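Side-chain contacts in pks18 (Mycobacterium tuberculosis, PDB 1TED), which probably extends medium- and long-chain aliphatic acyl-CoA starters with malonyl-CoA to make tri- and tetraketide alpha-pyrones: residues A177-N180 and A181-T184; L348-S351 and L352-L356; K241-P244 and G245-V248. All coordinates share one frame; numbering follows the deposited sequence.

How the contacts relate
All three contacts are local, none nests in or crosses another, and along the chain the order is 1, 3, 2. Contact 1 is the first two turns or so of the buried helix 177-191, just after C175. Contact 3 ends the loop after strand 226-236 and runs into strand 247-256, with a beta turn at E243-K246. Contact 2 is the start of helix 349-361. Contacts 1 and 2 meet directly, A178 CB lying 3.5 Å from S349 O, so the two central helices of the thiolase fold are in touch. L356 of contact 2 packs on V247 of contact 3, while contacts 1 and 3 stay about 7 Å apart at their nearest atoms.

Contact 1 of 3, residues A177-N180 and A181-T184; sequences AAMN and ALGT
M179 and L182 lie side by side and point the same way, one turn apart on helix 177-191, a buried central helix of the thiolase fold. Their meeting is apolar, a single van der Waals touch: the methyl CE of M179 comes alongside CD2 of L182 at 4.0 Å. The methionine reaches it by a chain bent at chi2 (-61°) and again at chi3, which brings CE round to the side of L182; on L182 it is the CD2 branch that meets the methionine. Both side chains continue into the same apolar layer, touching M386 of strand 382-390; M179 also packs on L352 of helix 349-361.

A181 has its CB only 3.2 Å from A177 O, the carbonyl that accepts the A181 backbone N. The same i to i+4 ladder continues through L182 N to A178 O at 2.8 Å and G183 N to M179 O at 2.9 Å. Near its start the helix lies close to C175, the probable nucleophile, with the side chain of A177 about 7 Å from that of the cysteine. A181 and T184 pack on V139 of strand 135-142, while N180 and T184 also meet R167 and V168, respectively, of the second subunit.

T184 folds its hydroxyl back onto its own helix, OG1 lying beside the backbone N (chi1 -59°). N180 O is thereby gripped by two donors from opposite faces of its carbonyl plane: T184 N at 3.2 Å and T184 OG1 at 3.0 Å.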
loop_
_atom_site.group_PDB
_atom_site.type_symbol
_atom_site.label_atom_id
_atom_site.label_comp_id
_atom_site.label_asym_id
_atom_site.label_seq_id
_atom_site.Cartn_x
_atom_site.Cartn_y
_atom_site.Cartn_z
ATOM N N ALA A 177 2.615 -10.375 -0.322
ATOM C CA ALA A 177 1.785 -9.280 -0.837
ATOM C C ALA A 177 0.756 -9.647 -1.917
ATOM O O ALA A 177 -0.250 -8.955 -2.084
ATOM C CB ALA A 177 2.682 -8.145 -1.326
ATOM N N ALA A 178 0.993 -10.724 -2.656
ATOM C CA ALA A 178 0.036 -11.112 -3.678
ATOM C C ALA A 178 -1.282 -11.447 -3.005
ATOM O O ALA A 178 -2.342 -11.208 -3.576
ATOM C CB ALA A 178 0.541 -12.307 -4.467
ATOM N N MET A 179 -1.218 -11.992 -1.790
ATOM C CA MET A 179 -2.428 -12.342 -1.041
ATOM C C MET A 179 -3.196 -11.118 -0.523
ATOM O O MET A 179 -4.429 -11.093 -0.583
ATOM C CB MET A 179 -2.093 -13.263 0.138
ATOM C CG MET A 179 -1.623 -14.663 -0.264
ATOM S SD MET A 179 -2.849 -15.589 -1.211
ATOM C CE MET A 179 -2.368 -15.223 -2.886
ATOM N N ASN A 180 -2.477 -10.115 -0.013
ATOM C CA ASN A 180 -3.112 -8.894 0.497
ATOM C C ASN A 180 -3.753 -8.174 -0.687
ATOM O O ASN A 180 -4.872 -7.659 -0.593
ATOM C CB ASN A 180 -2.079 -7.955 1.144
ATOM C CG ASN A 180 -1.362 -8.587 2.333
ATOM O OD1 ASN A 180 -1.897 -8.655 3.443
ATOM N ND2 ASN A 180 -0.142 -9.056 2.101
ATOM N N ALA A 181 -3.026 -8.152 -1.803
ATOM C CA ALA A 181 -3.495 -7.508 -3.021
ATOM C C ALA A 181 -4.739 -8.236 -3.548
ATOM O O ALA A 181 -5.771 -7.615 -3.824
ATOM C CB ALA A 181 -2.377 -7.511 -4.072
ATOM N N LEU A 182 -4.636 -9.557 -3.673
ATOM C CA LEU A 182 -5.739 -10.377 -4.149
ATOM C C LEU A 182 -6.988 -10.194 -3.297
ATOM O O LEU A 182 -8.103 -10.153 -3.821
ATOM C CB LEU A 182 -5.340 -11.853 -4.146
ATOM C CG LEU A 182 -6.429 -12.834 -4.574
ATOM C CD1 LEU A 182 -6.993 -12.423 -5.928
ATOM C CD2 LEU A 182 -5.845 -14.242 -4.641
ATOM N N GLY A 183 -6.800 -10.092 -1.984
ATOM C CA GLY A 183 -7.934 -9.916 -1.087
ATOM C C GLY A 183 -8.670 -8.616 -1.345
ATOM O O GLY A 183 -9.891 -8.528 -1.199
ATOM N N THR A 184 -7.911 -7.599 -1.742
ATOM C CA THR A 184 -8.459 -6.289 -2.036
ATOM C C THR A 184 -9.324 -6.368 -3.297
ATOM O O THR A 184 -10.423 -5.811 -3.351
ATOM C CB THR A 184 -7.311 -5.282 -2.236
ATOM O OG1 THR A 184 -6.524 -5.240 -1.036
ATOM C CG2 THR A 184 -7.840 -3.890 -2.530
#

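Contact 2 of 3, residues L348-S351 and L352-L356; sequences LSVS and LIFVL
V350 and F354 lie one turn apart on helix 349-361, a buried helix at the centre of the thiolase fold, and point the same way from it. Their apolar contact is tight. CG1 of V350, directed away from its backbone N (chi1 176°), meets the phenyl ring obliquely, 3.2 Å from CE1 and 3.5 Å from CD1 of F354. Beyond this pair F344 completes an edge-to-face stack with the F354 ring, and V350 also packs on C201 and E203 of strand 196-204.

The backbone bonds are less regular than in an ideal helix. V350 O has two weak donors, I353 N at 3.0 Å and F354 N at 3.3 Å. S351 O takes another weak bond from F354 N but a good one from V355 N, 3.0 Å long with an N-H...O angle of 157°.

Polar side chains at the start of the helix turn to partners outside the segments: the hydroxyl of S349 is hydrogen-bonded to E203 OE1, and that of S351 to M347 N. S349 also lies near C175, the probable nucleophile, their side chains about 6 Å apart, and the adjacent L348 touches the bound myristic acid.

A last touch is aliphatic against carbonyl: V355 turns CG2 back along the helix, 3.3 Å from S351 O, the same oxygen that accepts its backbone N.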
loop_
_atom_site.group_PDB
_atom_site.type_symbol
_atom_site.label_atom_id
_atom_site.label_comp_id
_atom_site.label_asym_id
_atom_site.label_seq_id
_atom_site.Cartn_x
_atom_site.Cartn_y
_atom_site.Cartn_z
ATOM N N LEU A 348 9.927 -12.655 -4.431
ATOM C CA LEU A 348 9.028 -12.062 -3.457
ATOM C C LEU A 348 7.542 -12.326 -3.754
ATOM O O LEU A 348 7.161 -13.470 -4.011
ATOM C CB LEU A 348 9.327 -10.558 -3.362
ATOM C CG LEU A 348 10.540 -10.165 -2.500
ATOM C CD1 LEU A 348 11.666 -11.151 -2.670
ATOM C CD2 LEU A 348 11.011 -8.773 -2.854
ATOM N N SER A 349 6.718 -11.278 -3.725
ATOM C CA SER A 349 5.279 -11.413 -3.957
ATOM C C SER A 349 4.890 -12.146 -5.228
ATOM O O SER A 349 3.862 -12.809 -5.279
ATOM C CB SER A 349 4.614 -10.036 -3.961
ATOM O OG SER A 349 5.185 -9.185 -4.941
ATOM N N VAL A 350 5.722 -12.028 -6.252
ATOM C CA VAL A 350 5.460 -12.640 -7.544
ATOM C C VAL A 350 5.472 -14.169 -7.587
ATOM O O VAL A 350 4.691 -14.778 -8.322
ATOM C CB VAL A 350 6.497 -12.133 -8.572
ATOM C CG1 VAL A 350 6.312 -12.841 -9.900
ATOM C CG2 VAL A 350 6.380 -10.623 -8.725
ATOM N N SER A 351 6.358 -14.777 -6.798
ATOM C CA SER A 351 6.537 -16.227 -6.793
ATOM C C SER A 351 5.304 -17.093 -6.598
ATOM O O SER A 351 5.127 -18.099 -7.283
ATOM C CB SER A 351 7.604 -16.602 -5.773
ATOM O OG SER A 351 8.837 -16.001 -6.126
ATOM N N LEU A 352 4.445 -16.712 -5.671
ATOM C CA LEU A 352 3.251 -17.494 -5.437
ATOM C C LEU A 352 2.442 -17.611 -6.733
ATOM O O LEU A 352 1.893 -18.664 -7.036
ATOM C CB LEU A 352 2.427 -16.832 -4.327
ATOM C CG LEU A 352 1.523 -17.722 -3.475
ATOM C CD1 LEU A 352 2.279 -18.964 -3.041
ATOM C CD2 LEU A 352 1.038 -16.929 -2.259
ATOM N N ILE A 353 2.391 -16.542 -7.522
ATOM C CA ILE A 353 1.614 -16.591 -8.761
ATOM C C ILE A 353 2.274 -17.427 -9.866
ATOM O O ILE A 353 1.582 -18.016 -10.692
ATOM C CB ILE A 353 1.274 -15.161 -9.252
ATOM C CG1 ILE A 353 0.387 -14.472 -8.208
ATOM C CG2 ILE A 353 0.529 -15.215 -10.571
ATOM C CD1 ILE A 353 0.190 -12.999 -8.436
ATOM N N PHE A 354 3.605 -17.498 -9.867
ATOM C CA PHE A 354 4.313 -18.329 -10.842
ATOM C C PHE A 354 3.952 -19.767 -10.502
ATOM O O PHE A 354 3.764 -20.607 -11.378
ATOM C CB PHE A 354 5.825 -18.169 -10.717
ATOM C CG PHE A 354 6.412 -17.145 -11.638
ATOM C CD1 PHE A 354 5.952 -15.836 -11.634
ATOM C CD2 PHE A 354 7.482 -17.476 -12.461
ATOM C CE1 PHE A 354 6.555 -14.860 -12.435
ATOM C CE2 PHE A 354 8.097 -16.511 -13.268
ATOM C CZ PHE A 354 7.629 -15.195 -13.251
ATOM N N VAL A 355 3.854 -20.035 -9.204
ATOM C CA VAL A 355 3.515 -21.359 -8.711
ATOM C C VAL A 355 2.129 -21.800 -9.149
ATOM O O VAL A 355 1.941 -22.929 -9.602
ATOM C CB VAL A 355 3.602 -21.392 -7.177
ATOM C CG1 VAL A 355 2.973 -22.671 -6.637
ATOM C CG2 VAL A 355 5.057 -21.309 -6.763
ATOM N N LEU A 356 1.165 -20.900 -9.010
ATOM C CA LEU A 356 -0.219 -21.159 -9.374
ATOM C C LEU A 356 -0.343 -21.450 -10.871
ATOM O O LEU A 356 -1.072 -22.359 -11.265
ATOM C CB LEU A 356 -1.079 -19.955 -8.948
ATOM C CG LEU A 356 -2.615 -19.966 -8.917
ATOM C CD1 LEU A 356 -3.134 -19.823 -10.317
ATOM C CD2 LEU A 356 -3.151 -21.239 -8.278
#

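Contact 3 of 3, residues K241-P244 and G245-V248; sequences KLEP and GKVV
K246 is wrapped against E243 and backed by L242, and these side chains carry a small surface contact round a tight turn. The lysine chain is bent at three successive torsions, beginning with chi2 at 73°. It curls round the E243 carbonyl, with CB 3.4 Å and CD 3.6 Å from E243 O. Its aliphatic part then crosses the glutamate chain obliquely, CD meeting CG of E243 at 3.4 Å. E243 offers that methylene because its CG stands between its own backbone N and carbonyl carbon (chi1 58°) while the chain beyond is extended. The side chains therefore meet through carbon atoms alone, and their charged ends stay apart: E243 OE2 and K246 NZ are separated by 4.4 Å, beyond a salt bridge, although the opposite charges probably attract weakly. K246 also packs on V34 and E36 of the adjacent strand 32-41.

L242 points its CB toward residues 245-248. That CB faces CB of K246 at 4.2 Å, and further out CD1 reaches CG2 of V248 at 3.5 Å, the two side chains crossing at about a right angle. This small apolar patch joins the incoming loop to the first residues of strand 247-256, where V248 also touches V32.

G245 has a positive phi (99°), the backbone conformation that glycine adopts readily at the third position of a type II turn. With P244 before it, and with K246 N bonded to E243 O at 3.2 Å, the E243-K246 segment is a type II beta turn of the classic Pro-Gly kind, leading into strand 247-256 of the thiolase fold.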
loop_
_atom_site.group_PDB
_atom_site.type_symbol
_atom_site.label_atom_id
_atom_site.label_comp_id
_atom_site.label_asym_id
_atom_site.label_seq_id
_atom_site.Cartn_x
_atom_site.Cartn_y
_atom_site.Cartn_z
ATOM N N LYS A 241 -21.283 -22.619 -14.589
ATOM C CA LYS A 241 -20.338 -23.682 -14.916
ATOM C C LYS A 241 -19.113 -23.012 -15.525
ATOM O O LYS A 241 -19.116 -22.631 -16.699
ATOM C CB LYS A 241 -20.960 -24.681 -15.899
ATOM C CG LYS A 241 -22.057 -25.532 -15.263
ATOM C CD LYS A 241 -22.629 -26.582 -16.203
ATOM C CE LYS A 241 -23.662 -27.439 -15.468
ATOM N NZ LYS A 241 -24.282 -28.513 -16.304
ATOM N N LEU A 242 -18.075 -22.853 -14.708
ATOM C CA LEU A 242 -16.849 -22.199 -15.144
ATOM C C LEU A 242 -16.047 -23.086 -16.090
ATOM O O LEU A 242 -16.124 -24.317 -16.023
ATOM C CB LEU A 242 -15.994 -21.824 -13.924
ATOM C CG LEU A 242 -16.620 -20.950 -12.824
ATOM C CD1 LEU A 242 -15.772 -21.032 -11.570
ATOM C CD2 LEU A 242 -16.735 -19.509 -13.286
ATOM N N GLU A 243 -15.273 -22.459 -16.973
ATOM C CA GLU A 243 -14.470 -23.216 -17.920
ATOM C C GLU A 243 -13.141 -23.652 -17.311
ATOM O O GLU A 243 -12.669 -23.067 -16.328
ATOM C CB GLU A 243 -14.225 -22.399 -19.195
ATOM C CG GLU A 243 -13.539 -21.067 -18.993
ATOM C CD GLU A 243 -13.247 -20.346 -20.306
ATOM O OE1 GLU A 243 -12.396 -20.837 -21.083
ATOM O OE2 GLU A 243 -13.871 -19.290 -20.558
ATOM N N PRO A 244 -12.530 -24.709 -17.878
ATOM C CA PRO A 244 -11.248 -25.244 -17.408
ATOM C C PRO A 244 -10.166 -24.167 -17.314
ATOM O O PRO A 244 -10.069 -23.289 -18.176
ATOM C CB PRO A 244 -10.929 -26.313 -18.450
ATOM C CG PRO A 244 -12.275 -26.855 -18.760
ATOM C CD PRO A 244 -13.100 -25.582 -18.919
ATOM N N GLY A 245 -9.367 -24.233 -16.255
ATOM C CA GLY A 245 -8.319 -23.250 -16.068
ATOM C C GLY A 245 -8.699 -22.154 -15.088
ATOM O O GLY A 245 -7.822 -21.530 -14.500
ATOM N N LYS A 246 -9.996 -21.912 -14.912
ATOM C CA LYS A 246 -10.448 -20.878 -13.985
ATOM C C LYS A 246 -10.110 -21.279 -12.550
ATOM O O LYS A 246 -10.150 -22.462 -12.190
ATOM C CB LYS A 246 -11.958 -20.627 -14.131
ATOM C CG LYS A 246 -12.312 -19.354 -14.920
ATOM C CD LYS A 246 -12.060 -19.519 -16.414
ATOM C CE LYS A 246 -11.616 -18.215 -17.105
ATOM N NZ LYS A 246 -12.579 -17.074 -16.996
ATOM N N VAL A 247 -9.767 -20.289 -11.732
ATOM C CA VAL A 247 -9.392 -20.548 -10.346
ATOM C C VAL A 247 -10.333 -19.835 -9.390
ATOM O O VAL A 247 -10.399 -18.607 -9.388
ATOM C CB VAL A 247 -7.954 -20.059 -10.070
ATOM C CG1 VAL A 247 -7.585 -20.309 -8.625
ATOM C CG2 VAL A 247 -6.983 -20.763 -10.986
ATOM N N VAL A 248 -11.053 -20.601 -8.576
ATOM C CA VAL A 248 -11.982 -20.022 -7.607
ATOM C C VAL A 248 -11.278 -19.701 -6.279
ATOM O O VAL A 248 -10.622 -20.566 -5.687
ATOM C CB VAL A 248 -13.170 -20.988 -7.312
ATOM C CG1 VAL A 248 -14.146 -20.341 -6.330
ATOM C CG2 VAL A 248 -13.886 -21.347 -8.596
#